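Local coordinates for TraI domain-containing protein (Salmonella typhi, PDB 2IPQ) that is of unknown function but, as the C-terminal domain of a TraI-like protein, may take part in conjugal DNA transfer, at residues V40-P45 against T109-K114; V33-G38 against G122-D127; D9-W14 against A74-M79; P25-D30 against D126-L131. All blocks are in the same frame, centred on the assembly; numbering follows the deposited sequence.

Contact 1 (V40-P45 against T109-K114)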
loop_
_atom_site.group_PDB
_atom_site.type_symbol
_atom_site.label_atom_id
_atom_site.label_comp_id
_atom_site.label_asym_id
_atom_site.label_seq_id
_atom_site.Cartn_x
_atom_site.Cartn_y
_atom_site.Cartn_z
ATOM N N VAL A 40 6.665 0.381 2.374
ATOM C CA VAL A 40 5.348 -0.208 2.442
ATOM C C VAL A 40 4.812 -0.335 1.025
ATOM O O VAL A 40 4.689 0.641 0.334
ATOM C CB VAL A 40 4.410 0.641 3.297
ATOM C CG1 VAL A 40 2.972 0.009 3.330
ATOM C CG2 VAL A 40 4.995 0.779 4.743
ATOM N N PHE A 41 4.498 -1.547 0.594
ATOM C CA PHE A 41 3.870 -1.737 -0.699
ATOM C C PHE A 41 2.354 -1.729 -0.551
ATOM O O PHE A 41 1.789 -2.493 0.219
ATOM C CB PHE A 41 4.321 -3.072 -1.307
ATOM C CG PHE A 41 3.618 -3.439 -2.583
ATOM C CD1 PHE A 41 4.070 -2.953 -3.804
ATOM C CD2 PHE A 41 2.518 -4.301 -2.570
ATOM C CE1 PHE A 41 3.426 -3.295 -4.999
ATOM C CE2 PHE A 41 1.865 -4.650 -3.768
ATOM C CZ PHE A 41 2.323 -4.149 -4.975
ATOM N N ILE A 42 1.678 -0.872 -1.307
ATOM C CA ILE A 42 0.225 -0.907 -1.290
ATOM C C ILE A 42 -0.292 -1.249 -2.690
ATOM O O ILE A 42 -0.012 -0.566 -3.708
ATOM C CB ILE A 42 -0.378 0.410 -0.732
ATOM C CG1 ILE A 42 -0.159 1.534 -1.729
ATOM C CG2 ILE A 42 0.277 0.806 0.639
ATOM C CD1 ILE A 42 -0.604 2.938 -1.236
ATOM N N SER A 43 -1.061 -2.310 -2.760
ATOM C CA SER A 43 -1.430 -2.769 -4.064
ATOM C C SER A 43 -2.640 -2.002 -4.573
ATOM O O SER A 43 -3.493 -1.595 -3.797
ATOM C CB SER A 43 -1.621 -4.283 -4.090
ATOM O OG SER A 43 -2.866 -4.576 -3.564
ATOM N N VAL A 44 -2.682 -1.782 -5.875
ATOM C CA VAL A 44 -3.794 -1.086 -6.530
ATOM C C VAL A 44 -4.392 -1.979 -7.611
ATOM O O VAL A 44 -3.669 -2.675 -8.324
ATOM C CB VAL A 44 -3.418 0.303 -7.157
ATOM C CG1 VAL A 44 -2.318 1.029 -6.372
ATOM C CG2 VAL A 44 -3.026 0.157 -8.542
ATOM N N PRO A 45 -5.725 -1.968 -7.736
ATOM C CA PRO A 45 -6.674 -1.101 -7.045
ATOM C C PRO A 45 -7.054 -1.526 -5.607
ATOM O O PRO A 45 -7.785 -0.808 -4.954
ATOM C CB PRO A 45 -7.898 -1.189 -7.950
ATOM C CG PRO A 45 -7.873 -2.636 -8.372
ATOM C CD PRO A 45 -6.409 -2.899 -8.654
ATOM N N THR A 109 0.511 -4.995 -8.789
ATOM C CA THR A 109 1.244 -3.734 -8.943
ATOM C C THR A 109 0.721 -2.721 -7.928
ATOM O O THR A 109 -0.400 -2.853 -7.435
ATOM C CB THR A 109 1.261 -3.175 -10.422
ATOM O OG1 THR A 109 0.595 -1.930 -10.511
ATOM C CG2 THR A 109 0.657 -4.132 -11.406
ATOM N N GLY A 110 1.544 -1.730 -7.600
ATOM C CA GLY A 110 1.125 -0.699 -6.680
ATOM C C GLY A 110 2.280 0.185 -6.289
ATOM O O GLY A 110 3.317 0.178 -6.916
ATOM N N TYR A 111 2.081 0.927 -5.217
ATOM C CA TYR A 111 2.963 2.002 -4.826
ATOM C C TYR A 111 3.922 1.479 -3.794
ATOM O O TYR A 111 3.585 0.575 -3.037
ATOM C CB TYR A 111 2.121 3.116 -4.205
ATOM C CG TYR A 111 1.226 3.837 -5.191
ATOM C CD1 TYR A 111 -0.169 3.626 -5.200
ATOM C CD2 TYR A 111 1.763 4.729 -6.113
ATOM C CE1 TYR A 111 -1.011 4.318 -6.131
ATOM C CE2 TYR A 111 0.948 5.417 -7.034
ATOM C CZ TYR A 111 -0.430 5.206 -7.038
ATOM O OH TYR A 111 -1.206 5.893 -7.957
ATOM N N LEU A 112 5.113 2.052 -3.757
ATOM C CA LEU A 112 5.993 1.940 -2.600
ATOM C C LEU A 112 6.010 3.220 -1.780
ATOM O O LEU A 112 6.164 4.305 -2.319
ATOM C CB LEU A 112 7.423 1.626 -3.057
ATOM C CG LEU A 112 7.650 0.215 -3.629
ATOM C CD1 LEU A 112 9.103 0.099 -3.925
ATOM C CD2 LEU A 112 7.253 -0.806 -2.635
ATOM N N ILE A 113 5.865 3.107 -0.474
ATOM C CA ILE A 113 5.922 4.285 0.381
ATOM C C ILE A 113 6.958 4.065 1.472
ATOM O O ILE A 113 6.911 3.052 2.172
ATOM C CB ILE A 113 4.553 4.480 1.043
ATOM C CG1 ILE A 113 3.498 4.742 -0.035
ATOM C CG2 ILE A 113 4.611 5.576 2.136
ATOM C CD1 ILE A 113 2.108 4.359 0.397
ATOM N N LYS A 114 7.877 5.011 1.620
ATOM C CA LYS A 114 8.931 4.936 2.625
ATOM C C LYS A 114 8.320 4.668 3.974
ATOM O O LYS A 114 7.358 5.348 4.338
ATOM C CB LYS A 114 9.669 6.260 2.718
ATOM C CG LYS A 114 10.733 6.469 1.700
ATOM C CD LYS A 114 11.526 7.765 1.992
ATOM C CE LYS A 114 12.255 7.684 3.331
ATOM N NZ LYS A 114 13.314 8.724 3.492
HETATM O O HOH W 1 -2.344 -4.936 -8.125
#

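Contact 2 (V33-G38 against G122-D127)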
loop_
_atom_site.group_PDB
_atom_site.type_symbol
_atom_site.label_atom_id
_atom_site.label_comp_id
_atom_site.label_asym_id
_atom_site.label_seq_id
_atom_site.Cartn_x
_atom_site.Cartn_y
_atom_site.Cartn_z
ATOM N N VAL A 33 -1.610 -4.588 1.833
ATOM C CA VAL A 33 -0.457 -3.860 2.312
ATOM C C VAL A 33 0.599 -4.849 2.767
ATOM O O VAL A 33 0.300 -5.805 3.513
ATOM C CB VAL A 33 -0.819 -2.857 3.458
ATOM C CG1 VAL A 33 0.419 -1.980 3.822
ATOM C CG2 VAL A 33 -1.997 -1.917 3.025
ATOM N N HIS A 34 1.830 -4.627 2.301
ATOM C CA HIS A 34 2.960 -5.476 2.639
ATOM C C HIS A 34 4.213 -4.661 2.890
ATOM O O HIS A 34 4.592 -3.801 2.086
ATOM C CB HIS A 34 3.193 -6.464 1.512
ATOM C CG HIS A 34 2.144 -7.525 1.447
ATOM N ND1 HIS A 34 2.281 -8.751 2.079
ATOM C CD2 HIS A 34 0.928 -7.539 0.844
ATOM C CE1 HIS A 34 1.193 -9.472 1.867
ATOM N NE2 HIS A 34 0.359 -8.760 1.122
ATOM N N LEU A 35 4.870 -4.919 4.007
ATOM C CA LEU A 35 6.164 -4.291 4.301
ATOM C C LEU A 35 7.296 -5.017 3.590
ATOM O O LEU A 35 7.321 -6.260 3.568
ATOM C CB LEU A 35 6.418 -4.319 5.802
ATOM C CG LEU A 35 5.770 -3.129 6.517
ATOM C CD1 LEU A 35 4.287 -3.366 6.704
ATOM C CD2 LEU A 35 6.470 -2.798 7.834
ATOM N N THR A 36 8.232 -4.256 3.021
ATOM C CA THR A 36 9.359 -4.851 2.303
ATOM C C THR A 36 10.574 -3.955 2.192
ATOM O O THR A 36 10.514 -2.912 1.578
ATOM C CB THR A 36 8.982 -5.241 0.866
ATOM O OG1 THR A 36 7.699 -5.893 0.864
ATOM C CG2 THR A 36 10.030 -6.196 0.285
ATOM N N CYS A 37 11.670 -4.374 2.813
ATOM C CA CYS A 37 12.997 -3.770 2.618
ATOM C C CYS A 37 13.020 -2.244 2.655
ATOM O O CYS A 37 13.676 -1.626 1.816
ATOM C CB CYS A 37 13.616 -4.260 1.311
ATOM S SG CYS A 37 13.965 -6.026 1.286
ATOM N N GLY A 38 12.307 -1.651 3.618
ATOM C CA GLY A 38 12.372 -0.219 3.854
ATOM C C GLY A 38 11.132 0.488 3.367
ATOM O O GLY A 38 11.014 1.700 3.509
ATOM N N GLY A 122 9.981 4.694 14.983
ATOM C CA GLY A 122 10.780 3.624 14.383
ATOM C C GLY A 122 10.203 2.260 14.717
ATOM O O GLY A 122 10.935 1.324 15.042
ATOM N N ASN A 123 8.879 2.147 14.636
ATOM C CA ASN A 123 8.138 1.115 15.371
ATOM C C ASN A 123 7.157 0.350 14.484
ATOM O O ASN A 123 5.987 0.728 14.380
ATOM C CB ASN A 123 7.388 1.747 16.550
ATOM C CG ASN A 123 6.721 0.716 17.440
ATOM O OD1 ASN A 123 7.145 0.490 18.576
ATOM N ND2 ASN A 123 5.672 0.084 16.929
ATOM N N PHE A 124 7.632 -0.725 13.855
ATOM C CA PHE A 124 6.853 -1.407 12.826
ATOM C C PHE A 124 6.901 -2.940 12.827
ATOM O O PHE A 124 7.799 -3.552 13.410
ATOM C CB PHE A 124 7.147 -0.851 11.427
ATOM C CG PHE A 124 8.587 -0.444 11.202
ATOM C CD1 PHE A 124 9.017 0.846 11.501
ATOM C CD2 PHE A 124 9.504 -1.342 10.676
ATOM C CE1 PHE A 124 10.334 1.229 11.290
ATOM C CE2 PHE A 124 10.825 -0.962 10.464
ATOM C CZ PHE A 124 11.237 0.321 10.771
ATOM N N PRO A 125 5.911 -3.562 12.168
ATOM C CA PRO A 125 5.911 -5.009 11.887
ATOM C C PRO A 125 7.132 -5.484 11.112
ATOM O O PRO A 125 7.839 -4.683 10.500
ATOM C CB PRO A 125 4.640 -5.216 11.045
ATOM C CG PRO A 125 4.169 -3.838 10.653
ATOM C CD PRO A 125 4.699 -2.886 11.667
ATOM N N ASP A 126 7.376 -6.786 11.138
ATOM C CA ASP A 126 8.410 -7.372 10.304
ATOM C C ASP A 126 8.010 -7.289 8.837
ATOM O O ASP A 126 6.877 -6.914 8.527
ATOM C CB ASP A 126 8.648 -8.811 10.708
ATOM C CG ASP A 126 9.221 -8.919 12.084
ATOM O OD1 ASP A 126 10.227 -8.228 12.363
ATOM O OD2 ASP A 126 8.659 -9.685 12.891
ATOM N N ASP A 127 8.934 -7.629 7.940
ATOM C CA ASP A 127 8.637 -7.629 6.493
ATOM C C ASP A 127 7.647 -8.729 6.137
ATOM O O ASP A 127 7.460 -9.648 6.916
ATOM C CB ASP A 127 9.924 -7.825 5.697
ATOM C CG ASP A 127 10.760 -6.554 5.606
ATOM O OD1 ASP A 127 10.288 -5.450 6.010
ATOM O OD2 ASP A 127 11.907 -6.673 5.118
#

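Contact 3 (D9-W14 against A74-M79)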
loop_
_atom_site.group_PDB
_atom_site.type_symbol
_atom_site.label_atom_id
_atom_site.label_comp_id
_atom_site.label_asym_id
_atom_site.label_seq_id
_atom_site.Cartn_x
_atom_site.Cartn_y
_atom_site.Cartn_z
ATOM N N ASP A 9 -6.298 13.883 1.635
ATOM C CA ASP A 9 -6.041 13.886 3.081
ATOM C C ASP A 9 -6.826 12.793 3.842
ATOM O O ASP A 9 -6.306 12.183 4.770
ATOM C CB ASP A 9 -6.305 15.258 3.695
ATOM C CG ASP A 9 -5.193 16.283 3.378
ATOM O OD1 ASP A 9 -4.025 15.866 3.224
ATOM O OD2 ASP A 9 -5.492 17.509 3.283
ATOM N N LEU A 10 -8.067 12.548 3.432
ATOM C CA LEU A 10 -8.889 11.502 4.019
ATOM C C LEU A 10 -8.261 10.147 3.758
ATOM O O LEU A 10 -8.102 9.333 4.672
ATOM C CB LEU A 10 -10.268 11.516 3.380
ATOM C CG LEU A 10 -11.489 11.328 4.277
ATOM C CD1 LEU A 10 -12.699 11.031 3.413
ATOM C CD2 LEU A 10 -11.275 10.233 5.321
ATOM N N PHE A 11 -7.908 9.889 2.502
ATOM C CA PHE A 11 -7.382 8.591 2.175
ATOM C C PHE A 11 -6.044 8.358 2.881
ATOM O O PHE A 11 -5.776 7.270 3.395
ATOM C CB PHE A 11 -7.194 8.411 0.673
ATOM C CG PHE A 11 -6.285 7.261 0.343
ATOM C CD1 PHE A 11 -4.921 7.449 0.219
ATOM C CD2 PHE A 11 -6.792 5.994 0.184
ATOM C CE1 PHE A 11 -4.078 6.361 -0.070
ATOM C CE2 PHE A 11 -5.959 4.903 -0.101
ATOM C CZ PHE A 11 -4.593 5.104 -0.232
ATOM N N TRP A 12 -5.193 9.376 2.903
ATOM C CA TRP A 12 -3.853 9.214 3.458
ATOM C C TRP A 12 -3.932 9.114 4.997
ATOM O O TRP A 12 -3.227 8.312 5.638
ATOM C CB TRP A 12 -2.994 10.404 3.030
ATOM C CG TRP A 12 -1.705 10.495 3.765
ATOM C CD1 TRP A 12 -1.353 11.434 4.679
ATOM C CD2 TRP A 12 -0.583 9.608 3.638
ATOM N NE1 TRP A 12 -0.080 11.191 5.135
ATOM C CE2 TRP A 12 0.410 10.071 4.516
ATOM C CE3 TRP A 12 -0.334 8.458 2.874
ATOM C CZ2 TRP A 12 1.645 9.432 4.653
ATOM C CZ3 TRP A 12 0.890 7.822 3.003
ATOM C CH2 TRP A 12 1.866 8.311 3.890
ATOM N N SER A 13 -4.803 9.934 5.582
ATOM C CA SER A 13 -5.108 9.856 6.997
ATOM C C SER A 13 -5.631 8.472 7.407
ATOM O O SER A 13 -5.234 7.921 8.436
ATOM C CB SER A 13 -6.136 10.939 7.357
ATOM O OG SER A 13 -6.591 10.747 8.677
ATOM N N TRP A 14 -6.527 7.905 6.596
ATOM C CA TRP A 14 -7.060 6.560 6.839
ATOM C C TRP A 14 -5.978 5.475 6.746
ATOM O O TRP A 14 -5.899 4.574 7.589
ATOM C CB TRP A 14 -8.212 6.273 5.859
ATOM C CG TRP A 14 -8.611 4.795 5.740
ATOM C CD1 TRP A 14 -9.551 4.128 6.480
ATOM C CD2 TRP A 14 -8.069 3.839 4.821
ATOM N NE1 TRP A 14 -9.621 2.807 6.082
ATOM C CE2 TRP A 14 -8.724 2.608 5.061
ATOM C CE3 TRP A 14 -7.092 3.905 3.810
ATOM C CZ2 TRP A 14 -8.435 1.448 4.326
ATOM C CZ3 TRP A 14 -6.804 2.755 3.089
ATOM C CH2 TRP A 14 -7.481 1.538 3.351
ATOM N N ALA A 74 -6.126 9.645 -7.985
ATOM C CA ALA A 74 -5.660 10.948 -8.400
ATOM C C ALA A 74 -5.394 11.868 -7.192
ATOM O O ALA A 74 -4.369 12.583 -7.132
ATOM C CB ALA A 74 -6.664 11.610 -9.384
ATOM N N ALA A 75 -6.317 11.874 -6.238
ATOM C CA ALA A 75 -6.150 12.761 -5.097
ATOM C C ALA A 75 -4.931 12.280 -4.301
ATOM O O ALA A 75 -4.093 13.070 -3.867
ATOM C CB ALA A 75 -7.401 12.808 -4.246
ATOM N N PHE A 76 -4.818 10.984 -4.116
ATOM C CA PHE A 76 -3.653 10.455 -3.399
ATOM C C PHE A 76 -2.330 10.841 -4.070
ATOM O O PHE A 76 -1.411 11.277 -3.397
ATOM C CB PHE A 76 -3.714 8.945 -3.290
ATOM C CG PHE A 76 -2.448 8.338 -2.744
ATOM C CD1 PHE A 76 -2.003 8.667 -1.461
ATOM C CD2 PHE A 76 -1.699 7.450 -3.515
ATOM C CE1 PHE A 76 -0.833 8.111 -0.949
ATOM C CE2 PHE A 76 -0.508 6.889 -3.016
ATOM C CZ PHE A 76 -0.089 7.219 -1.731
ATOM N N GLU A 77 -2.224 10.658 -5.383
ATOM C CA GLU A 77 -0.939 10.898 -6.054
ATOM C C GLU A 77 -0.481 12.338 -5.981
ATOM O O GLU A 77 0.724 12.616 -5.990
ATOM C CB GLU A 77 -0.980 10.461 -7.510
ATOM C CG GLU A 77 -0.842 8.944 -7.715
ATOM C CD GLU A 77 -0.628 8.603 -9.183
ATOM O OE1 GLU A 77 -0.647 9.549 -10.013
ATOM O OE2 GLU A 77 -0.439 7.413 -9.507
ATOM N N LYS A 78 -1.443 13.255 -5.909
ATOM C CA LYS A 78 -1.144 14.686 -5.861
ATOM C C LYS A 78 -0.390 15.054 -4.585
ATOM O O LYS A 78 0.188 16.121 -4.485
ATOM C CB LYS A 78 -2.430 15.510 -6.002
ATOM C CG LYS A 78 -2.900 15.616 -7.459
ATOM C CD LYS A 78 -4.350 16.089 -7.613
ATOM C CE LYS A 78 -4.562 16.801 -8.972
ATOM N NZ LYS A 78 -4.671 15.832 -10.124
HETATM N N MSE A 79 -0.386 14.154 -3.607
HETATM C CA MSE A 79 0.236 14.458 -2.336
HETATM C C MSE A 79 1.688 14.044 -2.280
HETATM O O MSE A 79 2.441 14.505 -1.409
HETATM C CB MSE A 79 -0.517 13.787 -1.218
HETATM C CG MSE A 79 -1.942 14.258 -1.097
HETATM SE SE MSE A 79 -2.744 13.044 0.163
HETATM C CE MSE A 79 -2.247 14.090 1.811
#

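Contact 4 (P25-D30 against D126-L131)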
loop_
_atom_site.group_PDB
_atom_site.type_symbol
_atom_site.label_atom_id
_atom_site.label_comp_id
_atom_site.label_asym_id
_atom_site.label_seq_id
_atom_site.Cartn_x
_atom_site.Cartn_y
_atom_site.Cartn_z
ATOM N N PRO A 25 -5.182 -4.735 7.741
ATOM C CA PRO A 25 -4.359 -5.948 7.586
ATOM C C PRO A 25 -3.099 -5.786 6.715
ATOM O O PRO A 25 -3.125 -5.165 5.661
ATOM C CB PRO A 25 -5.320 -6.947 6.944
ATOM C CG PRO A 25 -6.699 -6.485 7.456
ATOM C CD PRO A 25 -6.579 -4.975 7.333
ATOM N N VAL A 26 -1.999 -6.372 7.163
ATOM C CA VAL A 26 -0.710 -6.133 6.526
ATOM C C VAL A 26 -0.030 -7.527 6.560
ATOM O O VAL A 26 -0.220 -8.259 7.520
ATOM C CB VAL A 26 0.033 -5.004 7.347
ATOM C CG1 VAL A 26 0.414 -5.495 8.756
ATOM C CG2 VAL A 26 1.201 -4.439 6.624
ATOM N N ASN A 27 0.725 -7.908 5.518
ATOM C CA ASN A 27 1.705 -8.988 5.633
ATOM C C ASN A 27 1.080 -10.355 5.681
ATOM O O ASN A 27 1.617 -11.298 6.282
ATOM C CB ASN A 27 2.589 -8.785 6.861
ATOM C CG ASN A 27 3.593 -7.695 6.668
ATOM O OD1 ASN A 27 3.706 -7.121 5.573
ATOM N ND2 ASN A 27 4.329 -7.379 7.727
ATOM N N THR A 28 -0.075 -10.463 5.045
ATOM C CA THR A 28 -0.884 -11.665 5.092
ATOM C C THR A 28 -1.079 -12.065 3.642
ATOM O O THR A 28 -0.947 -11.229 2.756
ATOM C CB THR A 28 -2.235 -11.352 5.750
ATOM O OG1 THR A 28 -2.167 -11.682 7.146
ATOM C CG2 THR A 28 -3.356 -12.156 5.127
ATOM N N ALA A 29 -1.373 -13.340 3.406
ATOM C CA ALA A 29 -1.633 -13.853 2.071
ATOM C C ALA A 29 -2.749 -13.059 1.391
ATOM O O ALA A 29 -2.833 -13.041 0.173
ATOM C CB ALA A 29 -2.005 -15.356 2.147
ATOM N N ASP A 30 -3.604 -12.406 2.178
ATOM C CA ASP A 30 -4.818 -11.788 1.639
ATOM C C ASP A 30 -4.771 -10.251 1.761
ATOM O O ASP A 30 -5.700 -9.558 1.353
ATOM C CB ASP A 30 -6.063 -12.352 2.335
ATOM C CG ASP A 30 -6.360 -13.812 1.924
ATOM O OD1 ASP A 30 -6.608 -14.054 0.721
ATOM O OD2 ASP A 30 -6.354 -14.722 2.796
ATOM N N ASP A 126 7.376 -6.786 11.138
ATOM C CA ASP A 126 8.410 -7.372 10.304
ATOM C C ASP A 126 8.010 -7.289 8.837
ATOM O O ASP A 126 6.877 -6.914 8.527
ATOM C CB ASP A 126 8.648 -8.811 10.708
ATOM C CG ASP A 126 9.221 -8.919 12.084
ATOM O OD1 ASP A 126 10.227 -8.228 12.363
ATOM O OD2 ASP A 126 8.659 -9.685 12.891
ATOM N N ASP A 127 8.934 -7.629 7.940
ATOM C CA ASP A 127 8.637 -7.629 6.493
ATOM C C ASP A 127 7.647 -8.729 6.137
ATOM O O ASP A 127 7.460 -9.648 6.916
ATOM C CB ASP A 127 9.924 -7.825 5.697
ATOM C CG ASP A 127 10.760 -6.554 5.606
ATOM O OD1 ASP A 127 10.288 -5.450 6.010
ATOM O OD2 ASP A 127 11.907 -6.673 5.118
ATOM N N SER A 128 7.019 -8.632 4.971
ATOM C CA SER A 128 6.057 -9.651 4.538
ATOM C C SER A 128 6.779 -10.956 4.243
ATOM O O SER A 128 7.912 -10.952 3.742
ATOM C CB SER A 128 5.324 -9.216 3.267
ATOM O OG SER A 128 4.353 -10.183 2.931
ATOM N N LEU A 129 6.125 -12.071 4.542
ATOM C CA LEU A 129 6.695 -13.386 4.206
ATOM C C LEU A 129 6.281 -13.840 2.793
ATOM O O LEU A 129 6.794 -14.833 2.265
ATOM C CB LEU A 129 6.275 -14.422 5.237
ATOM C CG LEU A 129 6.864 -14.330 6.647
ATOM C CD1 LEU A 129 6.194 -15.423 7.490
ATOM C CD2 LEU A 129 8.379 -14.550 6.632
ATOM N N PHE A 130 5.358 -13.093 2.203
ATOM C CA PHE A 130 4.562 -13.533 1.054
ATOM C C PHE A 130 4.863 -12.746 -0.242
ATOM O O PHE A 130 4.698 -13.258 -1.359
ATOM C CB PHE A 130 3.080 -13.415 1.419
ATOM C CG PHE A 130 2.678 -14.322 2.577
ATOM C CD1 PHE A 130 2.510 -13.816 3.852
ATOM C CD2 PHE A 130 2.482 -15.666 2.376
ATOM C CE1 PHE A 130 2.147 -14.643 4.904
ATOM C CE2 PHE A 130 2.112 -16.500 3.422
ATOM C CZ PHE A 130 1.948 -15.988 4.682
ATOM N N LEU A 131 5.317 -11.505 -0.088
ATOM C CA LEU A 131 5.485 -10.615 -1.226
ATOM C C LEU A 131 6.937 -10.543 -1.640
ATOM O O LEU A 131 7.823 -10.369 -0.806
ATOM C CB LEU A 131 5.038 -9.230 -0.840
ATOM C CG LEU A 131 5.009 -8.207 -1.955
ATOM C CD1 LEU A 131 3.607 -8.248 -2.572
ATOM C CD2 LEU A 131 5.302 -6.885 -1.336
HETATM O O HOH W 2 4.034 -12.281 6.544
#

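Contact 1 (V40-P45 against T109-K114)
Val40 and Ile113 open an antiparallel strand pairing in which each hydrogen-bonded pair exchanges two backbone bonds. Val40 N donates to Ile113 O at 2.7 Å, nearly straight at 173°, and Ile113 N returns a bond to Val40 O at 2.8 Å. The same exchange recurs at the next hydrogen-bonded pair, where Ile42 N reaches Tyr111 O and Tyr111 N reaches Ile42 O, both at 3.0 Å. Further along, Val44 N bonds to Thr109 O, lying in its carbonyl plane. A water then closes the end by donating to Val44 O at 2.6 Å and accepting from Thr109 N.

Between these pairs, Phe41 faces Leu112 in a non-hydrogen-bonded pair, and Tyr111 O also receives a CA-H...O contact from Phe41 CA. The CB of Phe41 meets Leu112 CD2, while its ring, with CG anti to the backbone N (chi1 174°), lies along the backbone of Thr109 and Gly110, with CE1 nearest Gly110 N. On the face that carries Val40, Ile42, Tyr111 and Ile113, Ile42 CG1 lies against Tyr111 CB, and Ile42 CD1 presses tightly on Ile113 CD1 at 3.5 Å. Val44 CG1 reaches Tyr111 CE1, the two side chains crossing at about a right angle.

The phenol OH of Tyr111 is bonded by Glu77 and Gln73 of helix 68-77, so this face looks toward the helices; Val40 and Ile113 also touch Ile118 of helix 115-118. Strand 39-43 continues the sheet to strand 33-36, and strand 105-114 continues it to strand 91-96.

Contact 2 (V33-G38 against G122-D127)
The beta-hairpin of strands 33-36 and 39-43, with its tight turn at Cys37 and Gly38, is clasped here by the loop leading into strand 131-133: Leu35 of the outer strand packs on Pro125, and Asp127 bonds to the turn at Cys37. Leu35 carries the apolar side of the contact. Its CG stands anti to the carbonyl carbon (chi1 -85°), and from there both methyls come up to Pro125 CG from the same side, Leu35 CD2 at 3.8 Å and Leu35 CD1 at 4.0 Å. CD2 also touches the carbonyl oxygen Pro125 O at 3.5 Å and lies 4.1 Å from Phe124 CB. The leucine and proline side chains cross at about a right angle, and Leu35 CB meets the carbonyl oxygen of Asp126.

Val26, Tyr119 and Met115 of helix 115-118 also touch the buried Leu35, and Phe124 of the loop touches Met115, so strand and loop share a neighbour in that helix.

At the other end, the path of the loop past Leu35 O carries the Asp127 carboxylate to the hairpin turn, a place where Cys37 has positive phi and psi. The one hydrogen bond between the segments runs from Cys37 N to Asp127 OD2 at 3.3 Å; the approach is straight at the hydrogen, 165°, yet the nitrogen stands above the carboxylate, 53° out of its plane.

Contact 3 (D9-W14 against A74-M79)
A selenomethionine beside an indole is the unusual feature of this helix pairing: the SE atom of Met79 lies 5.3 Å from the centroid of the five-membered ring of Trp12, a Met-aromatic contact. The approach is oblique, with the selenium 46° off the ring normal. At 3.9 Å, Met79 SE rests on Trp12 CB, so the selenoether packs against the root of the tryptophan and stands obliquely beside the ring. The placement of its CE methyl is doubtful, because in the model it falls too close to the Asp9 carboxylate.

Phe76 fills the other half of the interface and is met in two different ways. Phe11 directs an edge at its face in an offset edge-to-face pair, with ring centroids 5.0 Å apart and planes at 64°; Phe11 CE1 is 3.4 Å from Phe76 CD1. Trp12 instead comes at the rim of the Phe76 ring, near its plane, where Trp12 CE3 lies 3.9 Å from Phe76 CE1. One phenylalanine thus receives two successive residues of a helix, and the join relies on aromatic and apolar surfaces.

Helix 4-20 is thereby fastened to the C-terminal part of helix 68-77. Phe48 of helix 46-54 touches both Phe11 and Phe76, Tyr111 of strand 105-114 meets Phe76 edge-to-face, and Trp12 continues onto Glu117 and Ile118 of helix 115-118.

Contact 4 (P25-D30 against D126-L131)
Asn27 reaches across to Ser128 and Asp126 between two irregular segments, and its side chain can be followed outward atom by atom. From CB, CG is set anti to the carbonyl carbon and beside the backbone N (chi1 -74°), and lies 3.8 Å from Ser128 CA. At the tip the amide divides its work. OD1 faces Ser128 CB at 3.5 Å while its polar partner is the backbone N of Leu35. ND2 turns to Asp126 O at 2.7 Å, but the angle at the hydrogen is only 119°, so this bond is weak. A single amide thereby connects strand 33-36 with the loop before strand 131-133, the latter link only weakly.

The backbone of Asn27, which takes a left-handed conformation, is tied down too. A water donates to Asn27 O at 2.6 Å and accepts from Leu129 N, bridging the segments. Asn27 O also meets Phe130 CD1 at the ring edge, near its plane. Over one face of that ring sits Ala29 N, 3.9 Å above the plane and offset toward the rim; Leu129 CB lies over the opposite face, likewise offset toward the rim.

Ser128 shapes the turn that presents this phenylalanine: its OG accepts from Phe130 N at 3.2 Å, an ST turn, and is also bonded to His34 ND1.

Around the contact, Asn27 and Ser128 make backbone bonds to Val33 and Leu35 of strand 33-36. Phe130 bonds through its backbone to Tyr96 and packs on Leu95 of strand 91-96, just before strand 131-133 begins.

How the contacts relate
Contacts 1 and 3 are buried, whereas contacts 2 and 4 lie at the surface, and their chemistry follows that division. Contact 1 joins central strands by regular backbone bonds; contact 3 joins two helices by aromatic and apolar surfaces. They meet through Tyr111, which reaches Glu77 and Phe76, and through Ile113. Contacts 2 and 4 share Asp126 and Asp127, and together dock the loop before strand 131-133 on strand 33-36 and the segment preceding it, using side-chain amide, carboxylate and water bonds beside small apolar patches. Contact 1 adjoins contact 2 through neighbouring strands and touches contact 4 through Phe41 and Leu131. Contacts 3 and 4 stand on opposite sides of the chain's centre, about 23 Å apart between centres.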